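Local coordinates for protein dihydroorotase (Campylobacter jejuni subsp. jejuni, PDB 3PNU) that probably catalyses the zinc-dependent, reversible cyclization of N-carbamoyl-L-aspartate to (S)-dihydroorotate in de novo pyrimidine biosynthesis, at residues A[36-41]-A[262-267]; A[47-52]-A[278-283]; A[155-160]-A[232-237]; A[164-169]-A[189-194]. All blocks are in the same frame, centred on the assembly; numbering follows the deposited sequence.

Interaction 1: residues A[36-41]-A[262-267]. With ZN (zinc ion), chain D.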
loop_
_atom_site.group_PDB
_atom_site.type_symbol
_atom_site.label_atom_id
_atom_site.label_comp_id
_atom_site.label_asym_id
_atom_site.label_seq_id
_atom_site.Cartn_x
_atom_site.Cartn_y
_atom_site.Cartn_z
ATOM N N HIS A 36 8.622 -4.145 20.772
ATOM C CA HIS A 36 7.288 -3.992 21.397
ATOM C C HIS A 36 6.882 -5.312 22.048
ATOM O O HIS A 36 6.787 -6.333 21.370
ATOM C CB HIS A 36 6.241 -3.590 20.358
ATOM C CG HIS A 36 6.460 -2.229 19.798
ATOM N ND1 HIS A 36 6.020 -1.083 20.432
ATOM C CD2 HIS A 36 7.088 -1.825 18.676
ATOM C CE1 HIS A 36 6.375 -0.032 19.717
ATOM N NE2 HIS A 36 7.022 -0.456 18.648
ATOM N N LEU A 37 6.661 -5.286 23.359
ATOM C CA LEU A 37 6.279 -6.487 24.125
ATOM C C LEU A 37 4.832 -6.442 24.627
ATOM O O LEU A 37 4.364 -7.369 25.297
ATOM C CB LEU A 37 7.197 -6.649 25.343
ATOM C CG LEU A 37 8.652 -7.036 25.116
ATOM C CD1 LEU A 37 9.398 -7.087 26.467
ATOM C CD2 LEU A 37 8.731 -8.360 24.386
ATOM N N ARG A 38 4.135 -5.353 24.328
ATOM C CA ARG A 38 2.739 -5.200 24.729
ATOM C C ARG A 38 2.575 -5.328 26.251
ATOM O O ARG A 38 3.362 -4.746 27.008
ATOM C CB ARG A 38 1.861 -6.210 23.986
ATOM C CG ARG A 38 1.985 -6.155 22.472
ATOM C CD ARG A 38 1.754 -4.734 21.914
ATOM N NE ARG A 38 1.814 -4.749 20.457
ATOM C CZ ARG A 38 1.904 -3.667 19.692
ATOM N NH1 ARG A 38 1.972 -2.460 20.237
ATOM N NH2 ARG A 38 1.946 -3.801 18.371
ATOM N N ASP A 39 1.568 -6.072 26.715
ATOM C CA ASP A 39 1.369 -6.193 28.154
ATOM C C ASP A 39 0.440 -7.339 28.514
ATOM O O ASP A 39 -0.046 -8.059 27.648
ATOM C CB ASP A 39 0.775 -4.886 28.690
ATOM C CG ASP A 39 1.111 -4.651 30.141
ATOM O OD1 ASP A 39 1.744 -5.545 30.734
ATOM O OD2 ASP A 39 0.775 -3.568 30.679
ATOM N N ASN A 40 0.226 -7.505 29.817
ATOM C CA ASN A 40 -0.702 -8.483 30.341
ATOM C C ASN A 40 -0.450 -9.837 29.707
ATOM O O ASN A 40 0.692 -10.288 29.666
ATOM C CB ASN A 40 -2.131 -7.998 30.096
ATOM C CG ASN A 40 -2.351 -6.576 30.577
ATOM O OD1 ASN A 40 -1.739 -6.124 31.550
ATOM N ND2 ASN A 40 -3.233 -5.860 29.893
ATOM N N GLN A 41 -1.495 -10.468 29.177
ATOM C CA GLN A 41 -1.365 -11.807 28.608
ATOM C C GLN A 41 -0.510 -11.883 27.341
ATOM O O GLN A 41 0.198 -12.868 27.125
ATOM C CB GLN A 41 -2.756 -12.434 28.401
ATOM C CG GLN A 41 -3.469 -12.807 29.734
ATOM C CD GLN A 41 -3.918 -11.615 30.585
ATOM O OE1 GLN A 41 -4.491 -10.653 30.076
ATOM N NE2 GLN A 41 -3.690 -11.700 31.897
ATOM N N SER A 262 9.828 -5.332 16.214
ATOM C CA SER A 262 8.924 -6.489 16.249
ATOM C C SER A 262 7.674 -6.059 16.963
ATOM O O SER A 262 7.734 -5.626 18.112
ATOM C CB SER A 262 9.545 -7.679 16.963
ATOM O OG SER A 262 8.656 -8.785 17.022
ATOM N N ALA A 263 6.540 -6.161 16.269
ATOM C CA ALA A 263 5.260 -5.716 16.807
ATOM C C ALA A 263 4.139 -6.668 16.425
ATOM O O ALA A 263 3.679 -6.686 15.287
ATOM C CB ALA A 263 4.947 -4.313 16.297
ATOM N N PRO A 264 3.677 -7.455 17.393
ATOM C CA PRO A 264 2.631 -8.409 17.132
ATOM C C PRO A 264 1.229 -7.831 17.216
ATOM O O PRO A 264 0.982 -6.831 17.904
ATOM C CB PRO A 264 2.801 -9.390 18.285
ATOM C CG PRO A 264 3.185 -8.506 19.426
ATOM C CD PRO A 264 4.007 -7.392 18.830
ATOM N N HIS A 265 0.324 -8.482 16.509
ATOM C CA HIS A 265 -1.076 -8.150 16.563
ATOM C C HIS A 265 -1.870 -9.444 16.659
ATOM O O HIS A 265 -1.560 -10.426 15.966
ATOM C CB HIS A 265 -1.509 -7.307 15.371
ATOM C CG HIS A 265 -0.992 -5.908 15.430
ATOM N ND1 HIS A 265 -1.565 -4.942 16.231
ATOM C CD2 HIS A 265 0.051 -5.311 14.804
ATOM C CE1 HIS A 265 -0.898 -3.809 16.092
ATOM N NE2 HIS A 265 0.085 -4.006 15.231
ATOM N N PRO A 266 -2.882 -9.455 17.541
ATOM C CA PRO A 266 -3.710 -10.647 17.678
ATOM C C PRO A 266 -4.585 -10.854 16.449
ATOM O O PRO A 266 -5.278 -9.931 16.029
ATOM C CB PRO A 266 -4.571 -10.354 18.923
ATOM C CG PRO A 266 -4.564 -8.862 19.080
ATOM C CD PRO A 266 -3.300 -8.354 18.438
ATOM N N LYS A 267 -4.527 -12.049 15.868
ATOM C CA LYS A 267 -5.360 -12.407 14.715
ATOM C C LYS A 267 -6.810 -12.640 15.184
ATOM O O LYS A 267 -7.743 -11.941 14.773
ATOM C CB LYS A 267 -4.804 -13.681 14.053
ATOM C CG LYS A 267 -5.701 -14.317 12.984
ATOM C CD LYS A 267 -5.156 -15.689 12.576
ATOM C CE LYS A 267 -6.097 -16.418 11.622
ATOM N NZ LYS A 267 -6.338 -15.663 10.351
HETATM ZN ZN ZN D . 8.115 0.750 17.136
HETATM O O HOH W 1 7.726 -8.433 19.472
HETATM O O HOH W 2 7.481 1.464 14.924
#
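Arg38 lays the edge of its guanidinium group against Pro264 and brings NH2 over one face of the His265 ring. NH2 donates to Pro264 O at 3.2 Å, and the oxygen lies close to the guanidinium plane, though the donor is tilted 30° from the carbonyl plane. A weak second bond runs from NE to the same oxygen, a pairing that limits rotation of the group. The bend at chi2 (-53°) folds the chain back so that this edge can reach the loop. NH2 stands 3.6 Å from His265 CE1, with the two planes 50° apart, so the pair is not a parallel stack.

In this TIM barrel the contact joins two loops at the zinc centre: His36 ends the His-x-His motif begun by His34 on strand 31-35, and the loop 262-267 follows Asp261. His36 NE2 binds zinc at 2.2 Å, a site completed by His34, Asp261, carboxylated Lys116 and a water. The backbone helps to place it, His36 N donating to Ser262 O at 3.2 Å. A water donates to His36 O and lies 2.6 Å from Ser262 OG, to which it is also hydrogen-bonded. Arg38 and His265 are both predicted to bind substrate, and a basic guanidinium would suit the acidic ligand.

Interaction 2: residues A[47-52]-A[278-283]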
loop_
_atom_site.group_PDB
_atom_site.type_symbol
_atom_site.label_atom_id
_atom_site.label_comp_id
_atom_site.label_asym_id
_atom_site.label_seq_id
_atom_site.Cartn_x
_atom_site.Cartn_y
_atom_site.Cartn_z
ATOM N N ALA A 47 7.186 -12.263 24.983
ATOM C CA ALA A 47 8.428 -11.894 25.674
ATOM C C ALA A 47 9.487 -12.986 25.619
ATOM O O ALA A 47 10.645 -12.708 25.330
ATOM C CB ALA A 47 8.156 -11.462 27.120
ATOM N N PRO A 48 9.102 -14.231 25.913
ATOM C CA PRO A 48 10.051 -15.338 25.831
ATOM C C PRO A 48 10.664 -15.527 24.464
ATOM O O PRO A 48 11.795 -15.957 24.353
ATOM C CB PRO A 48 9.187 -16.554 26.167
ATOM C CG PRO A 48 8.209 -16.023 27.168
ATOM C CD PRO A 48 7.893 -14.609 26.677
ATOM N N LEU A 49 9.926 -15.206 23.422
ATOM C CA LEU A 49 10.445 -15.394 22.070
ATOM C C LEU A 49 11.653 -14.477 21.777
ATOM O O LEU A 49 12.507 -14.807 20.947
ATOM C CB LEU A 49 9.312 -15.224 21.059
ATOM C CG LEU A 49 8.211 -16.285 21.246
ATOM C CD1 LEU A 49 6.978 -15.978 20.397
ATOM C CD2 LEU A 49 8.754 -17.683 20.925
ATOM N N SER A 50 11.720 -13.350 22.485
ATOM C CA SER A 50 12.837 -12.393 22.361
ATOM C C SER A 50 13.892 -12.645 23.434
ATOM O O SER A 50 15.074 -12.688 23.141
ATOM C CB SER A 50 12.342 -10.939 22.497
ATOM O OG SER A 50 11.481 -10.572 21.436
ATOM N N ALA A 51 13.438 -12.798 24.677
ATOM C CA ALA A 51 14.320 -13.002 25.839
ATOM C C ALA A 51 15.261 -14.173 25.653
ATOM O O ALA A 51 16.353 -14.190 26.208
ATOM C CB ALA A 51 13.494 -13.175 27.125
ATOM N N ARG A 52 14.833 -15.151 24.875
ATOM C CA ARG A 52 15.647 -16.320 24.587
ATOM C C ARG A 52 16.806 -16.017 23.624
ATOM O O ARG A 52 17.899 -16.535 23.794
ATOM C CB ARG A 52 14.760 -17.429 24.002
ATOM C CG ARG A 52 15.530 -18.490 23.228
ATOM C CD ARG A 52 14.598 -19.330 22.338
ATOM N NE ARG A 52 15.277 -19.718 21.100
ATOM C CZ ARG A 52 14.743 -20.461 20.134
ATOM N NH1 ARG A 52 13.514 -20.942 20.249
ATOM N NH2 ARG A 52 15.456 -20.737 19.051
ATOM N N GLY A 278 2.447 -3.553 11.510
ATOM C CA GLY A 278 3.407 -4.246 12.340
ATOM C C GLY A 278 3.784 -5.614 11.827
ATOM O O GLY A 278 2.947 -6.344 11.305
ATOM N N VAL A 279 5.068 -5.931 11.959
ATOM C CA VAL A 279 5.606 -7.226 11.613
ATOM C C VAL A 279 6.118 -7.796 12.926
ATOM O O VAL A 279 6.780 -7.100 13.691
ATOM C CB VAL A 279 6.762 -7.125 10.636
ATOM C CG1 VAL A 279 7.359 -8.490 10.406
ATOM C CG2 VAL A 279 6.297 -6.503 9.330
ATOM N N PHE A 280 5.778 -9.044 13.213
ATOM C CA PHE A 280 6.238 -9.709 14.443
ATOM C C PHE A 280 7.330 -10.642 14.018
ATOM O O PHE A 280 7.073 -11.795 13.684
ATOM C CB PHE A 280 5.097 -10.466 15.131
ATOM C CG PHE A 280 5.543 -11.320 16.286
ATOM C CD1 PHE A 280 5.940 -10.740 17.482
ATOM C CD2 PHE A 280 5.548 -12.704 16.180
ATOM C CE1 PHE A 280 6.347 -11.525 18.550
ATOM C CE2 PHE A 280 5.948 -13.497 17.242
ATOM C CZ PHE A 280 6.348 -12.910 18.431
ATOM N N SER A 281 8.554 -10.121 14.029
ATOM C CA SER A 281 9.739 -10.851 13.568
ATOM C C SER A 281 10.635 -11.468 14.666
ATOM O O SER A 281 11.603 -12.141 14.348
ATOM C CB SER A 281 10.589 -9.879 12.741
ATOM O OG SER A 281 10.901 -8.710 13.502
ATOM N N ALA A 282 10.311 -11.237 15.937
ATOM C CA ALA A 282 11.145 -11.720 17.063
ATOM C C ALA A 282 11.646 -13.147 16.906
ATOM O O ALA A 282 12.846 -13.392 16.942
ATOM C CB ALA A 282 10.409 -11.565 18.384
ATOM N N PRO A 283 10.732 -14.104 16.721
ATOM C CA PRO A 283 11.174 -15.497 16.610
ATOM C C PRO A 283 12.111 -15.854 15.480
ATOM O O PRO A 283 12.746 -16.875 15.547
ATOM C CB PRO A 283 9.868 -16.279 16.408
ATOM C CG PRO A 283 8.758 -15.261 16.397
ATOM C CD PRO A 283 9.282 -13.996 16.949
#
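The carbonyl oxygen of Ala47 is gripped by two backbone N-H groups, Ser50 N at 3.1 Å and Ala51 N at 2.9 Å, which tighten the helical turn that presents Leu49 and Ser50 to Phe280, Ala282 and Pro283. The helix is kinked here, in keeping with Pro48, whose ring nitrogen has no hydrogen to give. No hydrogen bond joins the two segments, and the contact is one of shape.

Leu49 sends its CD1 branch to the rim of the Phe280 ring, in the ring plane, and CD1 comes 3.7 Å from CZ. The two side chains cross at about a right angle. Phe280 reaches this far because its CG is trans to the backbone nitrogen (chi1 172°), which swings the ring out to the helix. Nearer the backbone, Leu49 CB rests 4.3 Å from Pro283 CD. Ser50 OG touches the methyl CB of Ala282 at 3.4 Å; a small residue suits this place, where the two backbones approach closely.

Helix 40-51 is thus held between 278-283 and helix 70-84, whose Ala83 and Cys84 meet Ala47 and Ala51. Tyr337 of strand 337-338 packs on both Leu49 and Pro283.

Interaction 3: residues A[155-160]-A[232-237]. With ZN (zinc ion), chain C.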
loop_
_atom_site.group_PDB
_atom_site.type_symbol
_atom_site.label_atom_id
_atom_site.label_comp_id
_atom_site.label_asym_id
_atom_site.label_seq_id
_atom_site.Cartn_x
_atom_site.Cartn_y
_atom_site.Cartn_z
ATOM N N HIS A 155 10.193 8.231 16.423
ATOM C CA HIS A 155 9.504 7.584 15.306
ATOM C C HIS A 155 9.387 8.744 14.310
ATOM O O HIS A 155 8.518 9.603 14.442
ATOM C CB HIS A 155 8.132 7.063 15.732
ATOM C CG HIS A 155 7.361 6.434 14.611
ATOM N ND1 HIS A 155 7.062 5.090 14.569
ATOM C CD2 HIS A 155 6.877 6.960 13.461
ATOM C CE1 HIS A 155 6.397 4.818 13.461
ATOM N NE2 HIS A 155 6.277 5.935 12.767
ATOM N N GLY A 156 10.287 8.791 13.335
ATOM C CA GLY A 156 10.367 9.916 12.382
ATOM C C GLY A 156 9.451 9.932 11.161
ATOM O O GLY A 156 9.860 9.596 10.062
ATOM N N GLU A 157 8.213 10.361 11.358
ATOM C CA GLU A 157 7.242 10.464 10.273
ATOM C C GLU A 157 6.310 11.615 10.511
ATOM O O GLU A 157 5.864 11.823 11.642
ATOM C CB GLU A 157 6.369 9.216 10.158
ATOM C CG GLU A 157 7.024 8.038 9.530
ATOM C CD GLU A 157 6.035 6.921 9.217
ATOM O OE1 GLU A 157 5.318 6.440 10.129
ATOM O OE2 GLU A 157 5.994 6.519 8.053
ATOM N N THR A 158 6.031 12.356 9.436
ATOM C CA THR A 158 5.064 13.445 9.465
ATOM C C THR A 158 3.726 12.812 9.074
ATOM O O THR A 158 3.632 11.577 8.971
ATOM C CB THR A 158 5.392 14.536 8.447
ATOM O OG1 THR A 158 5.336 13.975 7.139
ATOM C CG2 THR A 158 6.778 15.151 8.698
ATOM N N ASN A 159 2.713 13.654 8.850
ATOM C CA ASN A 159 1.365 13.240 8.445
ATOM C C ASN A 159 1.074 13.540 6.973
ATOM O O ASN A 159 -0.067 13.542 6.540
ATOM C CB ASN A 159 0.329 13.933 9.325
ATOM C CG ASN A 159 0.379 13.445 10.756
ATOM O OD1 ASN A 159 0.518 12.247 11.000
ATOM N ND2 ASN A 159 0.256 14.362 11.707
ATOM N N ASP A 160 2.126 13.769 6.208
ATOM C CA ASP A 160 2.027 14.013 4.788
ATOM C C ASP A 160 1.682 12.704 4.042
ATOM O O ASP A 160 1.401 11.677 4.664
ATOM C CB ASP A 160 3.379 14.535 4.324
ATOM C CG ASP A 160 3.753 15.833 4.991
ATOM O OD1 ASP A 160 2.827 16.631 5.211
ATOM O OD2 ASP A 160 4.953 16.067 5.275
ATOM N N CYS A 232 3.558 -2.365 7.620
ATOM C CA CYS A 232 4.016 -1.726 8.842
ATOM C C CYS A 232 4.265 -0.235 8.607
ATOM O O CYS A 232 4.166 0.260 7.476
ATOM C CB CYS A 232 5.327 -2.358 9.301
ATOM S SG CYS A 232 6.694 -2.075 8.146
ATOM N N LYS A 233 4.595 0.450 9.696
ATOM C CA LYS A 233 4.939 1.844 9.678
ATOM C C LYS A 233 6.370 1.945 10.217
ATOM O O LYS A 233 6.677 1.380 11.267
ATOM C CB LYS A 233 3.953 2.635 10.540
ATOM C CG LYS A 233 2.519 2.575 9.982
ATOM C CD LYS A 233 1.534 3.376 10.819
ATOM C CE LYS A 233 0.057 3.233 10.319
ATOM N NZ LYS A 233 -0.205 3.938 9.044
ATOM N N PRO A 234 7.268 2.624 9.489
ATOM C CA PRO A 234 7.071 3.279 8.204
ATOM C C PRO A 234 6.986 2.256 7.099
ATOM O O PRO A 234 7.683 1.246 7.116
ATOM C CB PRO A 234 8.330 4.134 8.049
ATOM C CG PRO A 234 8.922 4.201 9.432
ATOM C CD PRO A 234 8.607 2.908 10.028
ATOM N N ILE A 235 6.123 2.528 6.141
ATOM C CA ILE A 235 5.894 1.652 5.018
ATOM C C ILE A 235 7.187 1.312 4.283
ATOM O O ILE A 235 8.095 2.137 4.187
ATOM C CB ILE A 235 4.896 2.344 4.029
ATOM C CG1 ILE A 235 4.393 1.358 2.991
ATOM C CG2 ILE A 235 5.508 3.619 3.370
ATOM C CD1 ILE A 235 3.579 0.242 3.602
ATOM N N ALA A 236 7.282 0.094 3.770
ATOM C CA ALA A 236 8.443 -0.283 2.970
ATOM C C ALA A 236 8.410 0.618 1.726
ATOM O O ALA A 236 7.346 0.877 1.166
ATOM C CB ALA A 236 8.397 -1.735 2.580
ATOM N N LYS A 237 9.568 1.064 1.273
ATOM C CA LYS A 237 9.619 2.018 0.165
ATOM C C LYS A 237 10.259 1.487 -1.121
ATOM O O LYS A 237 9.906 0.399 -1.566
ATOM C CB LYS A 237 10.244 3.335 0.685
ATOM C CG LYS A 237 9.349 3.936 1.818
ATOM C CD LYS A 237 9.875 5.130 2.466
ATOM C CE LYS A 237 8.929 5.623 3.542
ATOM N NZ LYS A 237 8.748 4.682 4.651
HETATM ZN ZN ZN C . 7.974 3.386 15.316
HETATM O O HOH W 3 6.895 6.822 5.618
HETATM O O HOH W 4 4.279 4.596 6.536
HETATM O O HOH W 2 7.481 1.464 14.924
#
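This is a buried, water-mediated contact between two loops beside the zinc centre of the barrel: 155-160 follows strand 152-154, while the loop 232-237 leads to helix 239-250. No direct hydrogen bond crosses it. Glu157 lies obliquely across Pro234, its OE2 only 3.3 Å from Pro234 CB. The peptide bond before Pro234 is cis, a geometry proline tolerates well.

Two waters do the polar work, both donating to Glu157 OE2. One, 2.8 Å from Ile235 N, accepts the hydrogen of that backbone nitrogen; the other accepts from Lys237 NZ, whose ammonium also donates to Ile235 O at 2.7 Å. Lys233 contributes mainly its CB, 4.1 Å from Glu157 OE1, while its amino group leaves to bond Gly224 O of the second subunit.

The inverse gamma turn at Gly156 brings His155 and Glu157 together. His155 NE2 donates to Glu157 OE1 at 2.9 Å, nearly straight (166°); OE1 lies in the imidazole plane, but it is met on its anti side, 33° out of the carboxylate's own plane. The opposite ring nitrogen, ND1, binds zinc at 2.1 Å. Glu157 therefore acts as a second-shell carboxylate that fixes the rotation of a zinc ligand, and its negative charge, probably moderated by the waters and by Lys237 nearby, may make ND1 a stronger donor to the metal.

Interaction 4: residues A[164-169]-A[189-194]. With ZN (zinc ion), chain C.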
loop_
_atom_site.group_PDB
_atom_site.type_symbol
_atom_site.label_atom_id
_atom_site.label_comp_id
_atom_site.label_asym_id
_atom_site.label_seq_id
_atom_site.Cartn_x
_atom_site.Cartn_y
_atom_site.Cartn_z
ATOM N N ASP A 164 6.010 9.742 1.654
ATOM C CA ASP A 164 6.936 10.846 1.963
ATOM C C ASP A 164 7.045 11.190 3.454
ATOM O O ASP A 164 7.762 12.106 3.835
ATOM C CB ASP A 164 6.451 12.131 1.283
ATOM C CG ASP A 164 6.352 12.023 -0.231
ATOM O OD1 ASP A 164 6.987 11.154 -0.858
ATOM O OD2 ASP A 164 5.644 12.870 -0.799
ATOM N N ARG A 165 6.344 10.470 4.301
ATOM C CA ARG A 165 6.337 10.814 5.707
ATOM C C ARG A 165 7.698 10.849 6.348
ATOM O O ARG A 165 7.968 11.755 7.147
ATOM C CB ARG A 165 5.428 9.883 6.488
ATOM C CG ARG A 165 4.000 10.069 6.142
ATOM C CD ARG A 165 3.127 9.074 6.834
ATOM N NE ARG A 165 1.746 9.343 6.497
ATOM C CZ ARG A 165 0.731 8.540 6.772
ATOM N NH1 ARG A 165 0.937 7.390 7.404
ATOM N NH2 ARG A 165 -0.500 8.890 6.401
ATOM N N GLU A 166 8.558 9.891 6.004
ATOM C CA GLU A 166 9.885 9.849 6.609
ATOM C C GLU A 166 10.831 10.885 5.989
ATOM O O GLU A 166 11.511 11.621 6.725
ATOM C CB GLU A 166 10.503 8.456 6.564
ATOM C CG GLU A 166 11.907 8.426 7.130
ATOM C CD GLU A 166 12.506 7.033 7.180
ATOM O OE1 GLU A 166 13.704 6.913 6.852
ATOM O OE2 GLU A 166 11.785 6.066 7.530
ATOM N N SER A 167 10.893 10.951 4.666
ATOM C CA SER A 167 11.774 11.931 4.053
ATOM C C SER A 167 11.401 13.344 4.451
ATOM O O SER A 167 12.274 14.166 4.635
ATOM C CB SER A 167 11.789 11.802 2.547
ATOM O OG SER A 167 12.427 10.587 2.195
ATOM N N ASN A 168 10.111 13.629 4.604
ATOM C CA ASN A 168 9.712 14.973 4.999
ATOM C C ASN A 168 10.052 15.249 6.453
ATOM O O ASN A 168 10.105 16.411 6.872
ATOM C CB ASN A 168 8.209 15.234 4.725
ATOM C CG ASN A 168 7.861 15.132 3.253
ATOM O OD1 ASN A 168 8.736 14.981 2.414
ATOM N ND2 ASN A 168 6.585 15.199 2.943
ATOM N N PHE A 169 10.282 14.194 7.229
ATOM C CA PHE A 169 10.622 14.362 8.642
ATOM C C PHE A 169 12.119 14.727 8.806
ATOM O O PHE A 169 12.558 15.129 9.865
ATOM C CB PHE A 169 10.300 13.098 9.419
ATOM C CG PHE A 169 10.205 13.322 10.895
ATOM C CD1 PHE A 169 8.991 13.657 11.470
ATOM C CD2 PHE A 169 11.320 13.239 11.695
ATOM C CE1 PHE A 169 8.900 13.886 12.824
ATOM C CE2 PHE A 169 11.239 13.472 13.050
ATOM C CZ PHE A 169 10.034 13.796 13.620
ATOM N N HIS A 189 13.879 2.874 13.249
ATOM C CA HIS A 189 13.504 2.178 12.009
ATOM C C HIS A 189 13.551 3.037 10.745
ATOM O O HIS A 189 12.525 3.348 10.151
ATOM C CB HIS A 189 12.140 1.525 12.134
ATOM C CG HIS A 189 11.095 2.393 12.753
ATOM N ND1 HIS A 189 10.769 3.634 12.259
ATOM C CD2 HIS A 189 10.266 2.174 13.803
ATOM C CE1 HIS A 189 9.811 4.162 13.005
ATOM N NE2 HIS A 189 9.477 3.289 13.937
ATOM N N ILE A 190 14.741 3.427 10.328
ATOM C CA ILE A 190 14.831 4.232 9.118
ATOM C C ILE A 190 14.531 3.349 7.929
ATOM O O ILE A 190 14.842 2.143 7.926
ATOM C CB ILE A 190 16.150 4.947 8.962
ATOM C CG1 ILE A 190 17.331 3.969 8.835
ATOM C CG2 ILE A 190 16.359 5.909 10.149
ATOM C CD1 ILE A 190 18.659 4.687 8.371
ATOM N N THR A 191 13.922 3.957 6.921
ATOM C CA THR A 191 13.483 3.251 5.736
ATOM C C THR A 191 13.742 3.969 4.427
ATOM O O THR A 191 13.279 3.521 3.404
ATOM C CB THR A 191 11.977 3.071 5.826
ATOM O OG1 THR A 191 11.355 4.365 5.833
ATOM C CG2 THR A 191 11.597 2.300 7.126
ATOM N N THR A 192 14.469 5.073 4.460
ATOM C CA THR A 192 14.713 5.860 3.275
ATOM C C THR A 192 16.177 6.193 3.075
ATOM O O THR A 192 16.964 6.293 4.027
ATOM C CB THR A 192 14.022 7.230 3.388
ATOM O OG1 THR A 192 14.582 7.949 4.495
ATOM C CG2 THR A 192 12.497 7.090 3.571
ATOM N N LYS A 193 16.536 6.406 1.824
ATOM C CA LYS A 193 17.878 6.818 1.485
ATOM C C LYS A 193 18.118 8.205 2.090
ATOM O O LYS A 193 19.222 8.529 2.511
ATOM C CB LYS A 193 18.031 6.837 -0.023
ATOM C CG LYS A 193 19.431 7.194 -0.529
ATOM C CD LYS A 193 19.509 6.986 -2.020
ATOM C CE LYS A 193 20.841 7.441 -2.587
ATOM N NZ LYS A 193 20.907 7.194 -4.058
ATOM N N THR A 194 17.070 9.016 2.156
ATOM C CA THR A 194 17.193 10.334 2.733
ATOM C C THR A 194 17.765 10.261 4.141
ATOM O O THR A 194 18.644 11.040 4.479
ATOM C CB THR A 194 15.828 11.060 2.823
ATOM O OG1 THR A 194 15.189 11.054 1.539
ATOM C CG2 THR A 194 16.000 12.501 3.321
HETATM ZN ZN ZN C . 7.974 3.386 15.316
HETATM O O HOH W 2 7.481 1.464 14.924
#
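With chi1 at 177°, Glu166 points its CG directly away from its own backbone N and runs on almost fully extended, and each atom finds a partner in 189-194. CB sits 3.8 Å from Thr192 CG2, and CG rides along the same threonine. CD comes close to Thr191. At the tip, OE1 accepts two firm bonds. Thr191 N approaches its syn lone pair at 3.0 Å, almost straight (169°), and Thr192 OG1 donates at 2.7 Å from above the carboxylate, 43° out of plane. Thr192 N adds a weak bond to OE1. OE2 is met by Thr191 OG1, at a separation too short for its exact value to be trusted, and weakly by Thr191 N. A buried carboxylate is thus answered by neutral N-H and hydroxyl donors, which probably disperse its charge.

The two threonines suit their places because each hydroxyl works twice. Thr192 OG1, while donating to Glu166, caps helix 193-201 as its N-cap by accepting from Leu195 N; Thr191 OG1 also bonds Lys237 NZ. Next to Glu166 in the chain, Ser167 OG shares a hydrogen bond of 2.9 Å with Thr194 OG1, and either could be the donor.

The bonds begin two residues past His189, whose NE2 binds zinc at 2.0 Å, so Glu166 probably helps to hold the loop that carries this metal ligand. That loop leads from strand 185-187 into helix 193-201, with Ile190 buried against helix 239-250 and strand 205-209, while 164-169 runs directly into helix 170-179.

Overall arrangement
The four contacts form two pairs around the binuclear zinc site. Interactions 1 and 2, with centres about 9 Å apart, share helix 40-51 and the long loop after strand 256-258, and are joined where Ala263 N meets Val279 O at 2.8 Å. Interactions 3 and 4 lie about 7 Å apart, centre to centre; Lys237 NZ reaches Thr191 OG1 at 2.9 Å, and His155 and His189 bind the same zinc ion. The pairs meet at one point, Gly278 N packing 3.8 Å from Cys232 CB, although the centres of interactions 1 and 3 are about 20 Å apart; a single water coordinates both zinc ions. Interaction 2 holds no metal ligand. Interactions 3 and 4 also border the second subunit.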